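Local coordinates for protein methyltransferase (Streptomyces regensis, PDB 5N5D) that binds S-adenosylmethionine and, as an O-methyltransferase of tomaymycin synthesis, probably transfers the cofactor's methyl group to a hydroxyl of a biosynthetic intermediate, at residues A[36-41]-A[96-101]; A[43-48]-A[72-77]; A[79-84]-A[109-114]; A[165-170]-A[217-222]. One frame throughout, in Å; residues are numbered along the deposited sequence. Where two conformers were deposited one is given.

Contact 1. Residues A[36-41]-A[96-101]. With SAM (S-adenosylmethionine), chain H; SO4 (sulfate ion), chain I.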
# COMPACT_ATOMS: atom_id res chain seq x y z
N ARG A 36 21.18 -9.49 -14.13
CA ARG A 36 21.95 -10.53 -14.79
C ARG A 36 23.05 -9.93 -15.66
O ARG A 36 24.16 -10.47 -15.73
CB ARG A 36 21.03 -11.42 -15.62
CG ARG A 36 20.03 -12.19 -14.78
CD ARG A 36 19.11 -13.04 -15.65
NE ARG A 36 18.20 -13.85 -14.86
CZ ARG A 36 17.22 -14.59 -15.37
NH1 ARG A 36 17.01 -14.61 -16.68
NH2 ARG A 36 16.43 -15.30 -14.57
N GLU A 37 22.75 -8.82 -16.34
CA GLU A 37 23.77 -8.14 -17.13
C GLU A 37 24.97 -7.74 -16.28
O GLU A 37 26.10 -7.74 -16.76
CB GLU A 37 23.17 -6.91 -17.81
CG GLU A 37 24.18 -6.03 -18.54
CD GLU A 37 23.53 -4.88 -19.28
OE1 GLU A 37 22.30 -4.92 -19.50
OE2 GLU A 37 24.25 -3.93 -19.66
N PHE A 38 24.74 -7.40 -15.01
CA PHE A 38 25.77 -6.83 -14.15
C PHE A 38 26.22 -7.78 -13.04
O PHE A 38 26.94 -7.35 -12.13
CB PHE A 38 25.28 -5.51 -13.56
CG PHE A 38 24.87 -4.50 -14.59
CD1 PHE A 38 25.82 -3.93 -15.43
CD2 PHE A 38 23.55 -4.13 -14.73
CE1 PHE A 38 25.45 -3.01 -16.39
CE2 PHE A 38 23.17 -3.21 -15.69
CZ PHE A 38 24.12 -2.65 -16.52
N ASP A 39 25.83 -9.06 -13.10
CA ASP A 39 26.28 -10.06 -12.13
C ASP A 39 25.92 -9.64 -10.70
O ASP A 39 26.75 -9.69 -9.79
CB ASP A 39 27.78 -10.31 -12.26
CG ASP A 39 28.15 -11.05 -13.53
OD1 ASP A 39 27.28 -11.76 -14.08
OD2 ASP A 39 29.31 -10.93 -13.97
N LEU A 40 24.68 -9.23 -10.51
CA LEU A 40 24.19 -8.77 -9.22
C LEU A 40 22.95 -9.55 -8.81
O LEU A 40 22.28 -10.14 -9.66
CB LEU A 40 23.84 -7.27 -9.27
CG LEU A 40 24.98 -6.29 -9.52
CD1 LEU A 40 24.42 -4.90 -9.68
CD2 LEU A 40 25.99 -6.33 -8.39
N PRO A 41 22.62 -9.55 -7.52
CA PRO A 41 21.31 -10.05 -7.11
C PRO A 41 20.21 -9.18 -7.72
O PRO A 41 20.45 -8.07 -8.18
CB PRO A 41 21.33 -9.93 -5.58
CG PRO A 41 22.76 -9.66 -5.21
CD PRO A 41 23.38 -9.00 -6.39
N ARG A 96 26.90 4.78 -13.70
CA ARG A 96 26.54 5.20 -15.06
C ARG A 96 26.07 4.03 -15.91
O ARG A 96 25.11 4.17 -16.68
CB ARG A 96 27.72 5.90 -15.73
CG ARG A 96 27.39 6.40 -17.14
CD ARG A 96 28.45 7.35 -17.66
NE ARG A 96 28.55 8.55 -16.84
CZ ARG A 96 27.70 9.58 -16.89
NH1 ARG A 96 26.68 9.56 -17.74
NH2 ARG A 96 27.88 10.62 -16.10
N SER A 97 26.72 2.87 -15.79
CA SER A 97 26.34 1.73 -16.63
C SER A 97 24.91 1.29 -16.35
O SER A 97 24.19 0.91 -17.28
CB SER A 97 27.31 0.57 -16.41
OG SER A 97 27.24 0.08 -15.08
N PHE A 98 24.49 1.32 -15.08
CA PHE A 98 23.10 1.01 -14.76
C PHE A 98 22.17 2.04 -15.38
O PHE A 98 21.17 1.69 -16.02
CB PHE A 98 22.89 0.98 -13.24
CG PHE A 98 23.76 -0.01 -12.49
CD1 PHE A 98 24.56 -0.93 -13.16
CD2 PHE A 98 23.75 -0.02 -11.11
CE1 PHE A 98 25.35 -1.82 -12.45
CE2 PHE A 98 24.53 -0.91 -10.40
CZ PHE A 98 25.34 -1.81 -11.07
N ALA A 99 22.49 3.32 -15.20
CA ALA A 99 21.64 4.38 -15.72
C ALA A 99 21.50 4.28 -17.24
O ALA A 99 20.43 4.57 -17.79
CB ALA A 99 22.20 5.75 -15.33
N GLU A 100 22.57 3.90 -17.93
CA GLU A 100 22.51 3.75 -19.38
C GLU A 100 21.61 2.58 -19.77
O GLU A 100 20.86 2.67 -20.75
CB GLU A 100 23.92 3.56 -19.95
CG GLU A 100 24.78 4.83 -19.88
CD GLU A 100 26.21 4.60 -20.35
OE1 GLU A 100 26.62 3.43 -20.50
OE2 GLU A 100 26.93 5.60 -20.57
N SER A 101 21.67 1.49 -19.02
CA SER A 101 20.75 0.38 -19.24
C SER A 101 19.31 0.83 -19.02
O SER A 101 18.42 0.56 -19.85
CB SER A 101 21.11 -0.78 -18.30
OG SER A 101 20.25 -1.90 -18.49
N SAM H . 14.52 1.22 -7.76
CA SAM H . 15.09 0.12 -8.56
C SAM H . 13.96 -0.87 -9.00
O SAM H . 13.12 -1.18 -8.13
OXT SAM H . 13.98 -1.28 -10.18
CB SAM H . 16.17 -0.64 -7.75
CG SAM H . 17.16 0.31 -7.10
SD SAM H . 18.47 -0.68 -6.35
CE SAM H . 17.64 -1.31 -4.94
C5' SAM H . 19.52 0.57 -5.52
C4' SAM H . 20.25 1.46 -6.50
O4' SAM H . 20.77 2.63 -5.84
C3' SAM H . 21.43 0.80 -7.22
O3' SAM H . 21.25 0.89 -8.62
C2' SAM H . 22.65 1.58 -6.70
O2' SAM H . 23.68 1.71 -7.68
C1' SAM H . 22.03 2.93 -6.39
N9 SAM H . 22.77 3.75 -5.44
C8 SAM H . 23.42 3.33 -4.31
N7 SAM H . 23.95 4.30 -3.60
C5 SAM H . 23.62 5.44 -4.32
C6 SAM H . 23.86 6.81 -4.09
N6 SAM H . 24.54 7.27 -3.03
N1 SAM H . 23.38 7.69 -4.99
C2 SAM H . 22.71 7.23 -6.05
N3 SAM H . 22.42 5.97 -6.37
C4 SAM H . 22.90 5.11 -5.46
S SO4 I . 17.48 -14.28 -11.46
O1 SO4 I . 16.39 -13.49 -12.04
O2 SO4 I . 17.14 -15.70 -11.50
O3 SO4 I . 17.68 -13.87 -10.07
O4 SO4 I . 18.70 -14.05 -12.22
O HOH W 1 20.87 -2.81 -21.76
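F38 and F98 form an edge-to-face aromatic pair at the tight centre of this contact. The ring centroids lie 4.6 Å apart with the planes turned 53° against each other, and the edge of F98 is directed at the face of F38. The closest approach is F98 CE1 to F38 CG, 3.5 Å, while F98 CD1 sits over the middle of the same ring. On the opposite face of F38 lies CG of its own neighbour E37, so the ring is held from both sides; S101 CB meets it at the edge. With CG beside the backbone N (chi1 -57°), the F38 ring projects from the end of helix 34-37 onto helix 96-108. L40 arrives from another direction and places CD1 3.5 Å from F98 CZ. F98 thereby links protein packing to the cofactor site: its CD2 edge lies 3.6 Å from O3' of the SAM ribose, and F71 makes a further edge-to-face pair with it. Helix 96-108 follows strand 88-93 of the Rossmann-like sheet, and E93 at the end of that strand is hydrogen-bonded to SAM, as is usual for an acidic residue there in class I methyltransferases. The outer side is much looser. The extended E37 side chain brings OE1 only to 3.8 Å from S101 OG, and a water bonds weakly to both atoms. Further out, the poorly ordered R36 makes no contact with residues 96-101; its NE donates to O4 of a sulfate at 2.7 Å, an ion that probably comes from the crystallisation liquor.

Contact 2. Residues A[43-48]-A[72-77]. With SAM (S-adenosylmethionine), chain H.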
# COMPACT_ATOMS: atom_id res chain seq x y z
N LEU A 43 17.83 -6.65 -7.62
CA LEU A 43 17.60 -5.49 -6.76
C LEU A 43 16.30 -4.76 -7.05
O LEU A 43 15.94 -3.84 -6.30
CB LEU A 43 18.76 -4.50 -6.91
CG LEU A 43 20.16 -5.05 -6.69
CD1 LEU A 43 21.18 -3.94 -6.87
CD2 LEU A 43 20.28 -5.68 -5.31
N ALA A 44 15.58 -5.14 -8.10
CA ALA A 44 14.39 -4.40 -8.50
C ALA A 44 13.19 -4.80 -7.66
O ALA A 44 13.09 -5.92 -7.15
CB ALA A 44 14.08 -4.67 -9.97
N VAL A 45 12.26 -3.86 -7.50
CA VAL A 45 10.96 -4.21 -6.96
C VAL A 45 10.38 -5.35 -7.79
O VAL A 45 10.65 -5.46 -9.00
CB VAL A 45 10.00 -3.00 -6.93
CG1 VAL A 45 10.52 -1.92 -5.98
CG2 VAL A 45 9.78 -2.45 -8.33
N SER A 46 9.60 -6.20 -7.14
CA SER A 46 8.86 -7.24 -7.83
C SER A 46 7.77 -6.63 -8.70
O SER A 46 7.44 -5.45 -8.60
CB SER A 46 8.22 -8.18 -6.82
OG SER A 46 7.19 -7.50 -6.13
N ALA A 47 7.17 -7.46 -9.55
CA ALA A 47 6.07 -6.96 -10.37
C ALA A 47 4.91 -6.46 -9.51
O ALA A 47 4.43 -5.34 -9.76
CB ALA A 47 5.63 -8.04 -11.36
N PRO A 48 4.43 -7.20 -8.51
CA PRO A 48 3.33 -6.66 -7.68
C PRO A 48 3.71 -5.37 -6.96
O PRO A 48 2.87 -4.48 -6.81
CB PRO A 48 3.03 -7.80 -6.70
CG PRO A 48 3.57 -9.03 -7.35
CD PRO A 48 4.78 -8.57 -8.11
N GLY A 72 18.18 -0.50 -12.96
CA GLY A 72 17.93 -0.83 -14.35
C GLY A 72 16.66 -0.25 -14.93
O GLY A 72 16.33 -0.56 -16.08
N GLY A 73 15.93 0.56 -14.18
CA GLY A 73 14.75 1.22 -14.69
C GLY A 73 13.45 0.49 -14.49
O GLY A 73 12.42 0.94 -15.00
N TYR A 74 13.44 -0.62 -13.75
CA TYR A 74 12.21 -1.39 -13.59
C TYR A 74 11.17 -0.59 -12.82
O TYR A 74 10.06 -0.36 -13.30
CB TYR A 74 12.48 -2.74 -12.91
CG TYR A 74 11.23 -3.57 -12.88
CD1 TYR A 74 10.86 -4.36 -13.96
CD2 TYR A 74 10.35 -3.50 -11.80
CE1 TYR A 74 9.69 -5.08 -13.96
CE2 TYR A 74 9.18 -4.22 -11.79
CZ TYR A 74 8.84 -5.00 -12.88
OH TYR A 74 7.66 -5.71 -12.87
N SER A 75 11.50 -0.15 -11.60
CA SER A 75 10.57 0.71 -10.89
C SER A 75 10.29 1.99 -11.67
O SER A 75 9.17 2.50 -11.64
CB SER A 75 11.11 1.03 -9.49
OG SER A 75 12.40 1.61 -9.56
N SER A 76 11.30 2.49 -12.39
CA SER A 76 11.16 3.75 -13.13
C SER A 76 10.05 3.66 -14.17
O SER A 76 9.27 4.60 -14.35
CB SER A 76 12.48 4.11 -13.80
OG SER A 76 13.57 3.87 -12.92
N ILE A 77 9.97 2.53 -14.89
CA ILE A 77 8.93 2.38 -15.90
C ILE A 77 7.55 2.44 -15.25
O ILE A 77 6.65 3.13 -15.74
CB ILE A 77 9.12 1.06 -16.68
CG1 ILE A 77 10.38 1.13 -17.54
CG2 ILE A 77 7.90 0.78 -17.56
CD1 ILE A 77 10.81 -0.22 -18.08
N SAM H . 14.52 1.22 -7.76
CA SAM H . 15.09 0.12 -8.56
C SAM H . 13.96 -0.87 -9.00
O SAM H . 13.12 -1.18 -8.13
OXT SAM H . 13.98 -1.28 -10.18
CB SAM H . 16.17 -0.64 -7.75
CG SAM H . 17.16 0.31 -7.10
SD SAM H . 18.47 -0.68 -6.35
CE SAM H . 17.64 -1.31 -4.94
C5' SAM H . 19.52 0.57 -5.52
C4' SAM H . 20.25 1.46 -6.50
O4' SAM H . 20.77 2.63 -5.84
C3' SAM H . 21.43 0.80 -7.22
O3' SAM H . 21.25 0.89 -8.62
C2' SAM H . 22.65 1.58 -6.70
O2' SAM H . 23.68 1.71 -7.68
C1' SAM H . 22.03 2.93 -6.39
N9 SAM H . 22.77 3.75 -5.44
C8 SAM H . 23.42 3.33 -4.31
N7 SAM H . 23.95 4.30 -3.60
C5 SAM H . 23.62 5.44 -4.32
C6 SAM H . 23.86 6.81 -4.09
N6 SAM H . 24.54 7.27 -3.03
N1 SAM H . 23.38 7.69 -4.99
C2 SAM H . 22.71 7.23 -6.05
N3 SAM H . 22.42 5.97 -6.37
C4 SAM H . 22.90 5.11 -5.46
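The backbones run closest where A44 faces Y74 and V45 faces S75, each pair with CA atoms 6.3 Å apart, as the loop before helix 47-60 passes over the first turn of helix 74-80. Y74 carries most of the side-chain packing. Its CG is anti to the backbone N (chi1 -175°), which lays the ring along the 43-48 loop: CB meets A44 CB, CD2 lies 3.7 Å from V45 CG2 in the plane of the ring, and OH reaches A47 CA at 3.2 Å. The V45 carbonyl O approaches CE2 of Y74 obliquely at 3.4 Å. The phenol oxygen is hydrogen-bonded to E24 and W78, which fixes the far end of the side chain. Between the segments sits the amino-acid end of SAM. V45 N donates to SAM O at 2.9 Å in a nearly straight bond (170°), and S75 N donates to SAM OXT at 3.1 Å (168°); one carboxylate is thus gripped from both segments. The SAM amino N donates to S75 OG at 2.8 Å, and E67, also bonded to S75 OG, acts as a second-shell partner that positions the hydroxyl. Because S75 N belongs to the first turn after the N-cap G73, the carboxylate lies at the start of helix 74-80, where the helix dipole may stabilise its negative charge. The arrangement is that of the class I methyltransferase cofactor site, where the glycine-rich loop after strand 64-68 leads into a helix whose N-terminal turn receives the methionine end of SAM.

Contact 3. Residues A[79-84]-A[109-114]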
# COMPACT_ATOMS: atom_id res chain seq x y z
N LEU A 79 6.67 3.87 -12.47
CA LEU A 79 6.37 5.22 -12.00
C LEU A 79 6.07 6.15 -13.17
O LEU A 79 5.10 6.92 -13.12
CB LEU A 79 7.54 5.76 -11.18
CG LEU A 79 7.71 5.13 -9.79
CD1 LEU A 79 9.04 5.56 -9.21
CD2 LEU A 79 6.57 5.50 -8.87
N ALA A 80 6.89 6.10 -14.22
CA ALA A 80 6.67 6.99 -15.35
C ALA A 80 5.34 6.71 -16.04
O ALA A 80 4.70 7.63 -16.55
CB ALA A 80 7.82 6.86 -16.35
N ARG A 81 4.90 5.45 -16.04
CA ARG A 81 3.64 5.13 -16.70
C ARG A 81 2.42 5.58 -15.91
O ARG A 81 1.31 5.53 -16.44
CB ARG A 81 3.58 3.62 -16.97
CG ARG A 81 4.42 3.24 -18.17
CD ARG A 81 4.38 1.75 -18.48
NE ARG A 81 4.97 1.50 -19.79
CZ ARG A 81 5.33 0.31 -20.24
NH1 ARG A 81 5.16 -0.77 -19.49
NH2 ARG A 81 5.86 0.19 -21.45
N ALA A 82 2.60 6.03 -14.67
CA ALA A 82 1.52 6.65 -13.91
C ALA A 82 1.33 8.12 -14.27
O ALA A 82 0.32 8.71 -13.88
CB ALA A 82 1.80 6.53 -12.42
N LEU A 83 2.27 8.71 -15.01
CA LEU A 83 2.29 10.15 -15.20
C LEU A 83 1.34 10.60 -16.30
O LEU A 83 1.14 9.90 -17.29
CB LEU A 83 3.69 10.62 -15.56
CG LEU A 83 4.77 10.51 -14.49
CD1 LEU A 83 6.14 10.73 -15.10
CD2 LEU A 83 4.51 11.52 -13.39
N PRO A 84 0.80 11.81 -16.18
CA PRO A 84 0.09 12.43 -17.30
C PRO A 84 1.07 12.91 -18.34
O PRO A 84 2.28 12.97 -18.08
CB PRO A 84 -0.63 13.61 -16.63
CG PRO A 84 0.29 14.00 -15.54
CD PRO A 84 0.84 12.70 -15.01
N ALA A 109 10.03 1.44 -23.38
CA ALA A 109 8.75 1.55 -22.70
C ALA A 109 7.89 2.69 -23.24
O ALA A 109 6.71 2.75 -22.89
CB ALA A 109 8.97 1.75 -21.21
N GLY A 110 8.45 3.58 -24.05
CA GLY A 110 7.70 4.71 -24.58
C GLY A 110 7.54 5.87 -23.63
O GLY A 110 6.61 6.67 -23.80
N VAL A 111 8.42 6.01 -22.63
CA VAL A 111 8.28 7.04 -21.61
C VAL A 111 9.50 7.93 -21.50
O VAL A 111 9.61 8.71 -20.56
CB VAL A 111 7.95 6.41 -20.23
CG1 VAL A 111 6.64 5.64 -20.29
CG2 VAL A 111 9.08 5.52 -19.75
N ALA A 112 10.42 7.87 -22.47
CA ALA A 112 11.65 8.64 -22.36
C ALA A 112 11.37 10.14 -22.28
O ALA A 112 12.11 10.87 -21.61
CB ALA A 112 12.57 8.34 -23.54
N HIS A 113 10.30 10.60 -22.92
CA HIS A 113 9.95 12.02 -22.89
C HIS A 113 9.46 12.47 -21.53
O HIS A 113 9.34 13.68 -21.30
CB HIS A 113 8.87 12.31 -23.94
CG HIS A 113 7.56 11.62 -23.69
ND1 HIS A 113 7.40 10.26 -23.87
CD2 HIS A 113 6.36 12.09 -23.28
CE1 HIS A 113 6.15 9.93 -23.58
NE2 HIS A 113 5.50 11.03 -23.22
N LEU A 114 9.16 11.53 -20.63
CA LEU A 114 8.69 11.84 -19.29
C LEU A 114 9.76 11.74 -18.23
O LEU A 114 9.47 12.00 -17.06
CB LEU A 114 7.54 10.91 -18.91
CG LEU A 114 6.33 10.90 -19.84
CD1 LEU A 114 5.40 9.75 -19.46
CD2 LEU A 114 5.59 12.21 -19.77
O HOH W 2 4.00 3.30 -21.87
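The guanidinium group of R81 meets the backbone carbonyl of A109 at its edge, with the oxygen lying in the guanidinium plane, while V111 CG1 comes at the group obliquely. The bond from R81 NH2 to A109 O is 3.1 Å long and fairly straight (165°). It uses a lone pair of the oxygen, since the donor lies in the carbonyl plane at a C=O...N angle of 111°. A water closes a small ring beside it: it accepts from R81 NE at 2.9 Å and donates to A109 O at 2.9 Å. The same NH2 forms a salt bridge to D25, so the guanidinium is held by partners on two parts of the chain. The R81 chain is extended from CG to NE, and the side chains of R81 and V111 cross at about a right angle, R81 CG lying 3.9 Å from V111 CG1. G110, with positive phi (80°), closes helix 96-108 in a Schellman motif; the contact therefore joins this terminus, and the 3-10 turn leading into strand 115-119, to the end of helix 74-80, two neighbouring helices of the Rossmann-like fold. Beside the guanidinium the packing is aliphatic. A80 CB touches V111 CG2 at 3.9 Å, and L114 inserts CD1 against A80 O (3.7 Å). L83, closing the type I turn that starts at A80, slides past L114 in the opposite direction, with CD1 4.1 Å from L114 CB, and also packs on I65 of strand 64-68.

Contact 4. Residues A[165-170]-A[217-222]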
# COMPACT_ATOMS: atom_id res chain seq x y z
N VAL A 165 3.40 12.01 -1.27
CA VAL A 165 3.59 10.65 -0.78
C VAL A 165 5.06 10.30 -0.90
O VAL A 165 5.68 10.52 -1.95
CB VAL A 165 2.72 9.64 -1.55
CG1 VAL A 165 2.69 8.30 -0.81
CG2 VAL A 165 1.31 10.18 -1.75
N VAL A 166 5.63 9.76 0.18
CA VAL A 166 7.01 9.30 0.20
C VAL A 166 6.98 7.81 0.51
O VAL A 166 6.39 7.40 1.52
CB VAL A 166 7.85 10.07 1.23
CG1 VAL A 166 9.29 9.59 1.19
CG2 VAL A 166 7.77 11.55 0.97
N VAL A 167 7.57 7.01 -0.37
CA VAL A 167 7.72 5.57 -0.15
C VAL A 167 9.20 5.27 -0.01
O VAL A 167 9.99 5.65 -0.88
CB VAL A 167 7.09 4.75 -1.28
CG1 VAL A 167 7.41 3.26 -1.11
CG2 VAL A 167 5.58 4.96 -1.33
N VAL A 168 9.57 4.59 1.07
CA VAL A 168 10.94 4.17 1.31
C VAL A 168 10.96 2.65 1.31
O VAL A 168 10.25 2.02 2.11
CB VAL A 168 11.50 4.73 2.63
CG1 VAL A 168 12.94 4.26 2.84
CG2 VAL A 168 11.39 6.24 2.65
N ASP A 169 11.73 2.06 0.41
CA ASP A 169 11.81 0.61 0.29
C ASP A 169 12.87 0.03 1.23
O ASP A 169 13.81 0.71 1.66
CB ASP A 169 12.12 0.20 -1.15
CG ASP A 169 11.61 -1.20 -1.49
OD1 ASP A 169 10.89 -1.80 -0.65
OD2 ASP A 169 11.90 -1.70 -2.60
N ASN A 170 12.68 -1.25 1.55
CA ASN A 170 13.68 -2.10 2.19
C ASN A 170 14.04 -1.62 3.60
O ASN A 170 15.21 -1.51 3.97
CB ASN A 170 14.93 -2.20 1.31
CG ASN A 170 14.61 -2.68 -0.10
OD1 ASN A 170 15.02 -2.06 -1.08
ND2 ASN A 170 13.87 -3.78 -0.20
N ASP A 217 10.80 -8.53 3.66
CA ASP A 217 11.27 -7.16 3.77
C ASP A 217 10.06 -6.27 4.10
O ASP A 217 9.09 -6.74 4.69
CB ASP A 217 11.99 -6.77 2.47
CG ASP A 217 12.99 -5.65 2.66
OD1 ASP A 217 13.04 -5.06 3.76
OD2 ASP A 217 13.74 -5.37 1.70
N GLY A 218 10.14 -5.00 3.73
CA GLY A 218 9.03 -4.10 4.00
C GLY A 218 9.30 -2.71 3.47
O GLY A 218 10.41 -2.39 3.03
N PHE A 219 8.26 -1.87 3.54
CA PHE A 219 8.35 -0.50 3.06
C PHE A 219 7.66 0.43 4.04
O PHE A 219 6.83 0.00 4.85
CB PHE A 219 7.73 -0.36 1.67
CG PHE A 219 6.23 -0.58 1.64
CD1 PHE A 219 5.70 -1.85 1.53
CD2 PHE A 219 5.36 0.50 1.70
CE1 PHE A 219 4.32 -2.05 1.48
CE2 PHE A 219 3.99 0.31 1.66
CZ PHE A 219 3.46 -0.96 1.55
N THR A 220 8.02 1.70 3.95
CA THR A 220 7.36 2.77 4.68
C THR A 220 6.63 3.67 3.71
O THR A 220 7.17 4.04 2.66
CB THR A 220 8.37 3.60 5.48
OG1 THR A 220 9.08 2.75 6.37
CG2 THR A 220 7.68 4.71 6.27
N LEU A 221 5.40 4.01 4.05
CA LEU A 221 4.59 4.94 3.27
C LEU A 221 4.28 6.13 4.16
O LEU A 221 3.68 5.97 5.23
CB LEU A 221 3.31 4.29 2.76
CG LEU A 221 2.52 5.14 1.76
CD1 LEU A 221 1.71 4.25 0.84
CD2 LEU A 221 1.61 6.14 2.47
N ALA A 222 4.69 7.32 3.72
CA ALA A 222 4.50 8.55 4.46
C ALA A 222 3.71 9.54 3.63
O ALA A 222 3.87 9.63 2.41
CB ALA A 222 5.85 9.15 4.86
O HOH W 3 10.78 -4.16 0.37
O HOH W 4 15.89 -4.34 4.18
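V168 and T220 stand side by side on one face of the sheet, as do V166 and A222, while V167 and L221 point to the opposite face. The alternation is that of any beta strand; the antiparallel register, with the short strand axes at 163°, sets which residues are neighbours. V166 and A222 exchange two backbone bonds of 2.8 Å (V166 N to A222 O and A222 N to V166 O). V168 and T220 do the same at 2.9 Å (V168 N to T220 O and T220 N to V168 O). V168 and T220 pack on F193 of helix 185-198, and the T220 hydroxyl is hydrogen-bonded to S207 in the next strand. V167 and L221 turn to L56 of helix 47-60, so the two strands are sandwiched between helices. Strand 217-224 is the antiparallel member inserted between strands 165-169 and 203-211, which gives the order 3-2-1-4-5-7-6 that marks class I methyltransferases. F219 has its CG between the backbone N and the carbonyl carbon (chi1 67°); the ring leads away toward I208 and T210, keeping only CD2 near V167 CG1 at 4.4 Å. The D169 carboxylate bonds through OD1 to a water at 2.6 Å and to a butanediol probably left by the crystallisation liquor. At the strand end, the planes of the N170 amide and the D217 carboxylate are 22° apart; the 2.5 Å between N170 ND2 and D217 OD2 is too short to be taken at face value, and D217 was modelled in two conformers.

From the N terminus, contact 1 closes the widest of the loops opened early, joining the end of helix 34-37 to helix 96-108. Contact 2 is nested inside it, bringing the loop before helix 47-60 onto helix 74-80; both reach SAM, contact 1 at the ribose and contact 2 at the methionine end. Contact 3 opens just after contact 2 has closed, on the same helix 74-80, and crosses contact 1, since 79-84 lies inside the loop that contact 1 closes and 109-114 lies beyond it. I77 CG2 of contact 2 packs on A109 CB of contact 3 at 3.9 Å. Contact 4 follows in series and pairs strands 165-169 and 217-224; it meets contact 2 where V45 CG1 lies 3.7 Å from D169 OD2.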